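Local coordinates for protein beta-galactosidase (Bacillus circulans subsp. alkalophilus, PDB 3TTY) that hydrolyses terminal beta-galactosidic bonds, binding galactose at the mouth of a TIM barrel in a trimeric glycoside hydrolase, at residues Asp275-Met280 and Glu307-Val312; Gly13-Glu18 and Phe345-Ser350. All blocks are in the same frame, centred on the assembly; numbering follows the deposited sequence.

Overall arrangement
Both contacts sit at the C-terminal mouth of the eight-stranded parallel barrel, their centres about 15 Å apart, and both touch the same galactose. Contact 1 joins the ends of neighbouring strands 273-275 and 303-307, the sixth and seventh of the barrel; contact 2 brings the end of the first strand, 10-14, against the loop that follows the eighth, 339-344, and so lies at the seam where the barrel closes. In sequence, Gly13-Glu18 comes first, then both segments of contact 1, then Phe345-Ser350. The two contacts meet where Gln308 O probably accepts a hydrogen bond from Phe345 N, and Tyr277 packs on Phe345, so that Tyr277, Glu307 and Phe345 adjoin beside the galactose.

Contact 1 of 2, residues Asp275-Met280 and Glu307-Val312; sequences DNYPSM and EQTPGV. With GLA (alpha-D-galactopyranose), chain H.
Asp275 and Glu307 form a parallel beta bridge, CA to CA 4.4 Å, with both side chains on the same face of the sheet. Just beyond it Asn276 N donates to Glu307 O at 2.9 Å, and the two backbones then separate as a water spans the gap from Asn276 O to Thr309 N. The side chains converge on the galactose. With CG beside its own backbone N (chi1 -48°) and the chain extended beyond, Glu307 carries its carboxylate to the sugar, where OE2 accepts from galactose O2 at 2.8 Å. OE1 accepts, on its anti lone pair, a hydrogen bond from Tyr277 OH at 2.6 Å; galactose O1 lies unusually close to Glu307 OE1, at 2.4 Å, a doubtful length. The tyrosine bond lies at the edge of the ring, whose plane stands 79° from the carboxylate. That ring is held between Gln308 CA, in CH-pi contact with one face, and galactose O6 over the other, toward the rim. The carboxylates of Asp275 and Glu307 stack at 27°, with OD2 of the former 3.3 Å from OE2 of the latter, two acceptors not bonded to each other. Asp275, Tyr277 and Glu307, together with Glu150 and with Asn252, which donates weakly to Glu307 OE2, belong to the galactose pocket at the C-terminal ends of the barrel strands, the characteristic active-site position of TIM-barrel glycoside hydrolases.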
ATOM      1  N   ASP A 275       7.163 -18.029 -22.172  1.00 21.48           N
ATOM      2  CA  ASP A 275       7.939 -16.805 -22.198  1.00 19.92           C
ATOM      3  C   ASP A 275       8.728 -16.691 -20.896  1.00 19.41           C
ATOM      4  O   ASP A 275       8.165 -16.448 -19.833  1.00 18.18           O
ATOM      5  CB  ASP A 275       7.001 -15.602 -22.394  1.00 18.96           C
ATOM      6  CG  ASP A 275       6.074 -15.756 -23.624  1.00 21.50           C
ATOM      7  OD1 ASP A 275       6.443 -16.461 -24.589  1.00 18.47           O
ATOM      8  OD2 ASP A 275       4.972 -15.163 -23.633  1.00 18.00           O
ATOM      9  N   ASN A 276      10.042 -16.869 -20.988  1.00 22.42           N
ATOM     10  CA  ASN A 276      10.896 -16.938 -19.803  1.00 21.38           C
ATOM     11  C   ASN A 276      11.683 -15.657 -19.542  1.00 23.61           C
ATOM     12  O   ASN A 276      12.608 -15.309 -20.294  1.00 17.98           O
ATOM     13  CB  ASN A 276      11.849 -18.130 -19.910  1.00 18.46           C
ATOM     14  CG  ASN A 276      12.820 -18.198 -18.759  1.00 20.69           C
ATOM     15  OD1 ASN A 276      13.984 -18.580 -18.927  1.00 24.93           O
ATOM     16  ND2 ASN A 276      12.360 -17.815 -17.581  1.00 18.31           N
ATOM     17  N   TYR A 277      11.304 -14.971 -18.466  1.00 23.00           N
ATOM     18  CA  TYR A 277      11.904 -13.692 -18.092  1.00 24.01           C
ATOM     19  C   TYR A 277      12.382 -13.681 -16.647  1.00 23.86           C
ATOM     20  O   TYR A 277      11.711 -13.136 -15.770  1.00 27.69           O
ATOM     21  CB  TYR A 277      10.909 -12.554 -18.318  1.00 22.98           C
ATOM     22  CG  TYR A 277      10.615 -12.323 -19.789  1.00 25.89           C
ATOM     23  CD1 TYR A 277      11.419 -11.486 -20.552  1.00 20.58           C
ATOM     24  CD2 TYR A 277       9.545 -12.957 -20.417  1.00 22.27           C
ATOM     25  CE1 TYR A 277      11.157 -11.276 -21.900  1.00 22.26           C
ATOM     26  CE2 TYR A 277       9.278 -12.753 -21.759  1.00 19.26           C
ATOM     27  CZ  TYR A 277      10.089 -11.913 -22.494  1.00 21.40           C
ATOM     28  OH  TYR A 277       9.835 -11.710 -23.831  1.00 26.55           O
ATOM     29  N   PRO A 278      13.539 -14.302 -16.386  1.00 23.40           N
ATOM     30  CA  PRO A 278      14.037 -14.266 -15.010  1.00 25.33           C
ATOM     31  C   PRO A 278      14.636 -12.913 -14.744  1.00 28.16           C
ATOM     32  O   PRO A 278      15.185 -12.305 -15.669  1.00 30.45           O
ATOM     33  CB  PRO A 278      15.146 -15.328 -14.997  1.00 21.51           C
ATOM     34  CG  PRO A 278      14.913 -16.167 -16.206  1.00 20.45           C
ATOM     35  CD  PRO A 278      14.309 -15.228 -17.227  1.00 22.00           C
ATOM     36  N   SER A 279      14.530 -12.446 -13.506  1.00 29.48           N
ATOM     37  CA  SER A 279      15.273 -11.273 -13.064  1.00 34.78           C
ATOM     38  C   SER A 279      16.673 -11.666 -12.589  1.00 30.56           C
ATOM     39  O   SER A 279      16.955 -12.838 -12.356  1.00 30.70           O
ATOM     40  CB  SER A 279      14.513 -10.553 -11.946  1.00 33.99           C
ATOM     41  OG  SER A 279      13.335  -9.953 -12.466  1.00 35.87           O
ATOM     42  N   MET A 280      17.552 -10.681 -12.471  1.00 38.01           N
ATOM     43  CA  MET A 280      18.851 -10.864 -11.836  1.00 36.34           C
ATOM     44  C   MET A 280      18.648 -11.621 -10.518  1.00 39.23           C
ATOM     45  O   MET A 280      19.523 -12.369 -10.067  1.00 35.45           O
ATOM     46  CB  MET A 280      19.458  -9.483 -11.566  1.00 34.60           C
ATOM     47  CG  MET A 280      20.828  -9.470 -10.887  1.00 43.40           C
ATOM     48  SD  MET A 280      22.200  -9.324 -12.058  1.00 58.32           S
ATOM     49  CE  MET A 280      22.838 -10.993 -11.961  1.00 42.01           C
ATOM     50  N   GLU A 307       9.611 -16.908 -26.038  1.00 20.85           N
ATOM     51  CA  GLU A 307      10.316 -15.663 -25.736  1.00 21.08           C
ATOM     52  C   GLU A 307      11.275 -15.730 -24.553  1.00 21.09           C
ATOM     53  O   GLU A 307      11.178 -16.593 -23.673  1.00 23.10           O
ATOM     54  CB  GLU A 307       9.346 -14.514 -25.457  1.00 19.70           C
ATOM     55  CG  GLU A 307       8.215 -14.323 -26.432  1.00 20.71           C
ATOM     56  CD  GLU A 307       7.213 -13.338 -25.871  1.00 21.04           C
ATOM     57  OE1 GLU A 307       7.656 -12.481 -25.084  1.00 20.97           O
ATOM     58  OE2 GLU A 307       6.001 -13.418 -26.194  1.00 21.43           O
ATOM     59  N   GLN A 308      12.173 -14.755 -24.554  1.00 17.02           N
ATOM     60  CA  GLN A 308      13.099 -14.438 -23.481  1.00 18.48           C
ATOM     61  C   GLN A 308      13.745 -13.170 -24.030  1.00 20.52           C
ATOM     62  O   GLN A 308      13.730 -12.945 -25.244  1.00 20.50           O
ATOM     63  CB  GLN A 308      14.161 -15.536 -23.297  1.00 18.17           C
ATOM     64  CG  GLN A 308      15.097 -15.716 -24.499  1.00 19.24           C
ATOM     65  CD  GLN A 308      16.192 -16.765 -24.278  1.00 19.99           C
ATOM     66  OE1 GLN A 308      16.357 -17.298 -23.188  1.00 19.83           O
ATOM     67  NE2 GLN A 308      16.941 -17.055 -25.327  1.00 21.64           N
ATOM     68  N   THR A 309      14.298 -12.319 -23.181  1.00 18.91           N
ATOM     69  CA  THR A 309      14.981 -11.157 -23.732  1.00 19.49           C
ATOM     70  C   THR A 309      16.424 -11.513 -24.111  1.00 21.22           C
ATOM     71  O   THR A 309      17.058 -12.338 -23.446  1.00 20.77           O
ATOM     72  CB  THR A 309      14.950  -9.954 -22.779  1.00 20.96           C
ATOM     73  OG1 THR A 309      15.809  -8.932 -23.289  1.00 20.22           O
ATOM     74  CG2 THR A 309      15.413 -10.353 -21.395  1.00 20.04           C
ATOM     75  N   PRO A 310      16.933 -10.930 -25.206  1.00 21.22           N
ATOM     76  CA  PRO A 310      18.368 -11.093 -25.501  1.00 18.09           C
ATOM     77  C   PRO A 310      19.262 -10.276 -24.556  1.00 22.44           C
ATOM     78  O   PRO A 310      20.467 -10.527 -24.491  1.00 22.64           O
ATOM     79  CB  PRO A 310      18.500 -10.603 -26.956  1.00 19.15           C
ATOM     80  CG  PRO A 310      17.269  -9.820 -27.231  1.00 21.38           C
ATOM     81  CD  PRO A 310      16.182 -10.359 -26.342  1.00 18.81           C
ATOM     82  N   GLY A 311      18.681  -9.316 -23.835  1.00 24.14           N
ATOM     83  CA  GLY A 311      19.425  -8.511 -22.877  1.00 23.05           C
ATOM     84  C   GLY A 311      18.609  -8.125 -21.646  1.00 23.39           C
ATOM     85  O   GLY A 311      18.405  -8.938 -20.740  1.00 21.67           O
ATOM     86  N   VAL A 312      18.138  -6.878 -21.610  1.00 22.58           N
ATOM     87  CA  VAL A 312      17.324  -6.401 -20.489  1.00 21.49           C
ATOM     88  C   VAL A 312      15.820  -6.575 -20.730  1.00 27.09           C
ATOM     89  O   VAL A 312      15.383  -6.814 -21.853  1.00 23.67           O
ATOM     90  CB  VAL A 312      17.605  -4.920 -20.187  1.00 19.84           C
ATOM     91  CG1 VAL A 312      19.074  -4.728 -19.820  1.00 24.77           C
ATOM     92  CG2 VAL A 312      17.222  -4.054 -21.373  1.00 17.62           C
TER
HETATM   93  C1  GLA H 677       5.554 -10.953 -22.866  1.00 24.02           C
HETATM   94  C2  GLA H 677       4.798 -10.620 -24.176  1.00 19.21           C
HETATM   95  C3  GLA H 677       5.683  -9.915 -25.218  1.00 19.40           C
HETATM   96  C4  GLA H 677       6.411  -8.779 -24.515  1.00 19.50           C
HETATM   97  C5  GLA H 677       7.158  -9.328 -23.295  1.00 21.87           C
HETATM   98  C6  GLA H 677       7.944  -8.179 -22.652  1.00 18.83           C
HETATM   99  O1  GLA H 677       6.530 -12.006 -22.963  1.00 25.40           O
HETATM  100  O2  GLA H 677       4.262 -11.801 -24.750  1.00 19.74           O
HETATM  101  O3  GLA H 677       4.907  -9.362 -26.296  1.00 16.09           O
HETATM  102  O4  GLA H 677       5.410  -7.865 -24.087  1.00 18.67           O
HETATM  103  O5  GLA H 677       6.206  -9.806 -22.339  1.00 21.74           O
HETATM  104  O6  GLA H 677       8.943  -8.702 -21.766  1.00 19.98           O
HETATM  105  O   HOH W   1      14.577 -13.401 -20.623  1.00 21.94           O

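Contact 2 of 2, residues Gly13-Glu18 and Phe345-Ser350; sequences GDYNPE and FQLRRS. With GLA (alpha-D-galactopyranose), chain H.
Asp14 meets the Phe345 ring at its edge: OD2 lies near the ring plane, 3.5 Å from Phe345 CD1, with carboxylate and ring turned 61° apart. Galactose C4 sits over the middle of one face, 3.8 Å above the plane of the Phe345 ring, and Gln346 CB backs the other, giving the sugar a flat platform. Phe345 CG is anti to the backbone N (chi1 -175°), which swings the ring out to the pocket, and the Phe345-Gln346 peptide is cis. The amides of Asn16 and Gln346 stand almost perpendicular, at 79°, and Asn16 ND2 donates to Gln346 OE1 at 2.9 Å. A water probably also donates to Gln346 OE1 and accepts from Arg348 N. Between these side chains Leu347 N donates to Asp14 O at 2.8 Å, the nitrogen lying almost on the line of the C=O bond. Leu347 spreads its methyls over Gly13 and reaches Tyr15 CB with CD1, the two side chains crossing at about a right angle. Behind this seam, helix 22-35 covers Tyr15 and Leu347 through Phe32, and its Asp28 binds both Tyr15 OH and Arg348, while the backbone of Gly13 pairs with strand 39-42 and that of Asp14 with strand 339-344.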
ATOM      1  N   GLY A  13      12.454 -14.963 -33.257  1.00 20.38           N
ATOM      2  CA  GLY A  13      11.467 -14.488 -32.292  1.00 19.50           C
ATOM      3  C   GLY A  13      10.526 -13.426 -32.818  1.00 20.79           C
ATOM      4  O   GLY A  13      10.360 -13.270 -34.034  1.00 20.55           O
ATOM      5  N   ASP A  14       9.904 -12.696 -31.895  1.00 21.19           N
ATOM      6  CA  ASP A  14       8.959 -11.644 -32.251  1.00 15.51           C
ATOM      7  C   ASP A  14       9.625 -10.613 -33.155  1.00 15.33           C
ATOM      8  O   ASP A  14      10.715 -10.123 -32.862  1.00 18.69           O
ATOM      9  CB  ASP A  14       8.388 -10.976 -30.998  1.00 13.52           C
ATOM     10  CG  ASP A  14       7.195 -11.736 -30.401  1.00 21.99           C
ATOM     11  OD1 ASP A  14       7.268 -12.975 -30.252  1.00 15.88           O
ATOM     12  OD2 ASP A  14       6.174 -11.083 -30.067  1.00 22.26           O
ATOM     13  N   TYR A  15       8.963 -10.292 -34.259  1.00 16.92           N
ATOM     14  CA  TYR A  15       9.498  -9.382 -35.266  1.00 17.43           C
ATOM     15  C   TYR A  15       8.339  -8.529 -35.751  1.00 14.98           C
ATOM     16  O   TYR A  15       7.271  -9.051 -36.050  1.00 16.40           O
ATOM     17  CB  TYR A  15      10.126 -10.190 -36.418  1.00 17.53           C
ATOM     18  CG  TYR A  15      10.681  -9.388 -37.591  1.00 17.04           C
ATOM     19  CD1 TYR A  15      11.526  -8.293 -37.386  1.00 18.08           C
ATOM     20  CD2 TYR A  15      10.391  -9.751 -38.900  1.00 18.02           C
ATOM     21  CE1 TYR A  15      12.048  -7.571 -38.460  1.00 16.93           C
ATOM     22  CE2 TYR A  15      10.906  -9.028 -39.986  1.00 21.82           C
ATOM     23  CZ  TYR A  15      11.737  -7.946 -39.756  1.00 19.65           C
ATOM     24  OH  TYR A  15      12.238  -7.223 -40.820  1.00 18.80           O
ATOM     25  N   ASN A  16       8.549  -7.217 -35.809  1.00 15.76           N
ATOM     26  CA  ASN A  16       7.470  -6.261 -36.049  1.00 16.60           C
ATOM     27  C   ASN A  16       7.828  -5.173 -37.056  1.00 17.74           C
ATOM     28  O   ASN A  16       7.844  -3.989 -36.730  1.00 17.44           O
ATOM     29  CB  ASN A  16       7.056  -5.636 -34.723  1.00 17.43           C
ATOM     30  CG  ASN A  16       6.603  -6.679 -33.725  1.00 15.88           C
ATOM     31  OD1 ASN A  16       5.553  -7.276 -33.899  1.00 14.09           O
ATOM     32  ND2 ASN A  16       7.403  -6.919 -32.693  1.00 12.89           N
ATOM     33  N   PRO A  17       8.107  -5.583 -38.296  1.00 15.96           N
ATOM     34  CA  PRO A  17       8.537  -4.662 -39.344  1.00 16.59           C
ATOM     35  C   PRO A  17       7.455  -3.648 -39.676  1.00 18.29           C
ATOM     36  O   PRO A  17       7.781  -2.600 -40.220  1.00 17.17           O
ATOM     37  CB  PRO A  17       8.787  -5.585 -40.537  1.00 18.88           C
ATOM     38  CG  PRO A  17       7.921  -6.793 -40.268  1.00 18.43           C
ATOM     39  CD  PRO A  17       7.987  -6.966 -38.781  1.00 16.99           C
ATOM     40  N   GLU A  18       6.193  -3.941 -39.359  1.00 14.73           N
ATOM     41  CA  GLU A  18       5.130  -2.974 -39.634  1.00 17.91           C
ATOM     42  C   GLU A  18       5.270  -1.702 -38.775  1.00 16.84           C
ATOM     43  O   GLU A  18       4.568  -0.715 -38.999  1.00 18.81           O
ATOM     44  CB  GLU A  18       3.727  -3.602 -39.506  1.00 20.22           C
ATOM     45  CG  GLU A  18       3.343  -4.089 -38.087  1.00 17.01           C
ATOM     46  CD  GLU A  18       3.753  -5.534 -37.837  1.00 21.46           C
ATOM     47  OE1 GLU A  18       2.899  -6.310 -37.353  1.00 21.52           O
ATOM     48  OE2 GLU A  18       4.921  -5.899 -38.127  1.00 18.17           O
ATOM     49  N   PHE A 345      11.826 -12.205 -27.439  1.00 19.08           N
ATOM     50  CA  PHE A 345      11.234 -10.900 -27.693  1.00 16.61           C
ATOM     51  C   PHE A 345      12.358  -9.877 -27.504  1.00 18.35           C
ATOM     52  O   PHE A 345      13.022  -9.897 -26.468  1.00 18.39           O
ATOM     53  CB  PHE A 345      10.080 -10.577 -26.739  1.00 17.26           C
ATOM     54  CG  PHE A 345       9.378  -9.284 -27.070  1.00 18.08           C
ATOM     55  CD1 PHE A 345       8.273  -9.272 -27.916  1.00 18.05           C
ATOM     56  CD2 PHE A 345       9.844  -8.078 -26.573  1.00 19.13           C
ATOM     57  CE1 PHE A 345       7.630  -8.082 -28.247  1.00 16.80           C
ATOM     58  CE2 PHE A 345       9.209  -6.876 -26.896  1.00 16.50           C
ATOM     59  CZ  PHE A 345       8.101  -6.882 -27.735  1.00 19.53           C
ATOM     60  N   GLN A 346      12.627  -9.023 -28.494  1.00 17.89           N
ATOM     61  CA  GLN A 346      12.146  -9.148 -29.863  1.00 18.15           C
ATOM     62  C   GLN A 346      13.363  -8.955 -30.776  1.00 22.00           C
ATOM     63  O   GLN A 346      14.466  -8.707 -30.293  1.00 20.58           O
ATOM     64  CB  GLN A 346      11.061  -8.112 -30.175  1.00 18.91           C
ATOM     65  CG  GLN A 346      11.443  -6.659 -29.862  1.00 15.16           C
ATOM     66  CD  GLN A 346      10.363  -5.662 -30.293  1.00 18.25           C
ATOM     67  OE1 GLN A 346       9.766  -5.813 -31.354  1.00 18.88           O
ATOM     68  NE2 GLN A 346      10.110  -4.640 -29.463  1.00 17.05           N
ATOM     69  N   LEU A 347      13.169  -9.060 -32.088  1.00 23.19           N
ATOM     70  CA  LEU A 347      14.297  -9.003 -33.017  1.00 20.64           C
ATOM     71  C   LEU A 347      14.857  -7.580 -33.247  1.00 21.35           C
ATOM     72  O   LEU A 347      16.051  -7.409 -33.493  1.00 22.11           O
ATOM     73  CB  LEU A 347      13.949  -9.705 -34.334  1.00 18.24           C
ATOM     74  CG  LEU A 347      13.603 -11.185 -34.182  1.00 18.82           C
ATOM     75  CD1 LEU A 347      13.603 -11.898 -35.521  1.00 17.85           C
ATOM     76  CD2 LEU A 347      14.595 -11.849 -33.218  1.00 20.51           C
ATOM     77  N   ARG A 348      14.006  -6.565 -33.151  1.00 19.35           N
ATOM     78  CA  ARG A 348      14.476  -5.177 -33.238  1.00 20.57           C
ATOM     79  C   ARG A 348      13.649  -4.263 -32.337  1.00 18.47           C
ATOM     80  O   ARG A 348      12.424  -4.292 -32.379  1.00 17.59           O
ATOM     81  CB  ARG A 348      14.466  -4.668 -34.683  1.00 13.96           C
ATOM     82  CG  ARG A 348      14.158  -3.187 -34.807  1.00 18.07           C
ATOM     83  CD  ARG A 348      15.135  -2.366 -35.659  1.00 19.79           C
ATOM     84  NE  ARG A 348      15.677  -3.000 -36.868  1.00 20.39           N
ATOM     85  CZ  ARG A 348      16.699  -2.477 -37.558  1.00 22.40           C
ATOM     86  NH1 ARG A 348      17.253  -1.338 -37.160  1.00 14.45           N
ATOM     87  NH2 ARG A 348      17.172  -3.070 -38.646  1.00 21.63           N
ATOM     88  N   ARG A 349      14.330  -3.457 -31.528  1.00 16.91           N
ATOM     89  CA  ARG A 349      13.685  -2.632 -30.508  1.00 16.62           C
ATOM     90  C   ARG A 349      12.659  -1.658 -31.090  1.00 20.21           C
ATOM     91  O   ARG A 349      12.814  -1.132 -32.200  1.00 15.64           O
ATOM     92  CB  ARG A 349      14.732  -1.897 -29.647  1.00 16.20           C
ATOM     93  CG  ARG A 349      15.351  -2.781 -28.575  1.00 20.70           C
ATOM     94  CD  ARG A 349      16.654  -2.272 -27.942  1.00 22.94           C
ATOM     95  NE  ARG A 349      16.438  -1.308 -26.886  1.00 21.37           N
ATOM     96  CZ  ARG A 349      17.099  -1.260 -25.726  1.00 21.12           C
ATOM     97  NH1 ARG A 349      18.062  -2.120 -25.424  1.00 18.17           N
ATOM     98  NH2 ARG A 349      16.800  -0.307 -24.861  1.00 20.35           N
ATOM     99  N   SER A 350      11.583  -1.470 -30.336  1.00 20.80           N
ATOM    100  CA  SER A 350      10.558  -0.479 -30.637  1.00 17.25           C
ATOM    101  C   SER A 350      11.040   0.888 -30.167  1.00 18.35           C
ATOM    102  O   SER A 350      12.092   0.990 -29.540  1.00 19.26           O
ATOM    103  CB  SER A 350       9.285  -0.834 -29.887  1.00 17.21           C
ATOM    104  OG  SER A 350       9.590  -0.974 -28.511  1.00 18.50           O
TER
HETATM  105  C1  GLA H 677       5.554 -10.953 -22.866  1.00 24.02           C
HETATM  106  C2  GLA H 677       4.798 -10.620 -24.176  1.00 19.21           C
HETATM  107  C3  GLA H 677       5.683  -9.915 -25.218  1.00 19.40           C
HETATM  108  C4  GLA H 677       6.411  -8.779 -24.515  1.00 19.50           C
HETATM  109  C5  GLA H 677       7.158  -9.328 -23.295  1.00 21.87           C
HETATM  110  C6  GLA H 677       7.944  -8.179 -22.652  1.00 18.83           C
HETATM  111  O1  GLA H 677       6.530 -12.006 -22.963  1.00 25.40           O
HETATM  112  O2  GLA H 677       4.262 -11.801 -24.750  1.00 19.74           O
HETATM  113  O3  GLA H 677       4.907  -9.362 -26.296  1.00 16.09           O
HETATM  114  O4  GLA H 677       5.410  -7.865 -24.087  1.00 18.67           O
HETATM  115  O5  GLA H 677       6.206  -9.806 -22.339  1.00 21.74           O
HETATM  116  O6  GLA H 677       8.943  -8.702 -21.766  1.00 19.98           O
HETATM  117  O   HOH W   2      10.957  -6.784 -33.582  1.00 14.40           O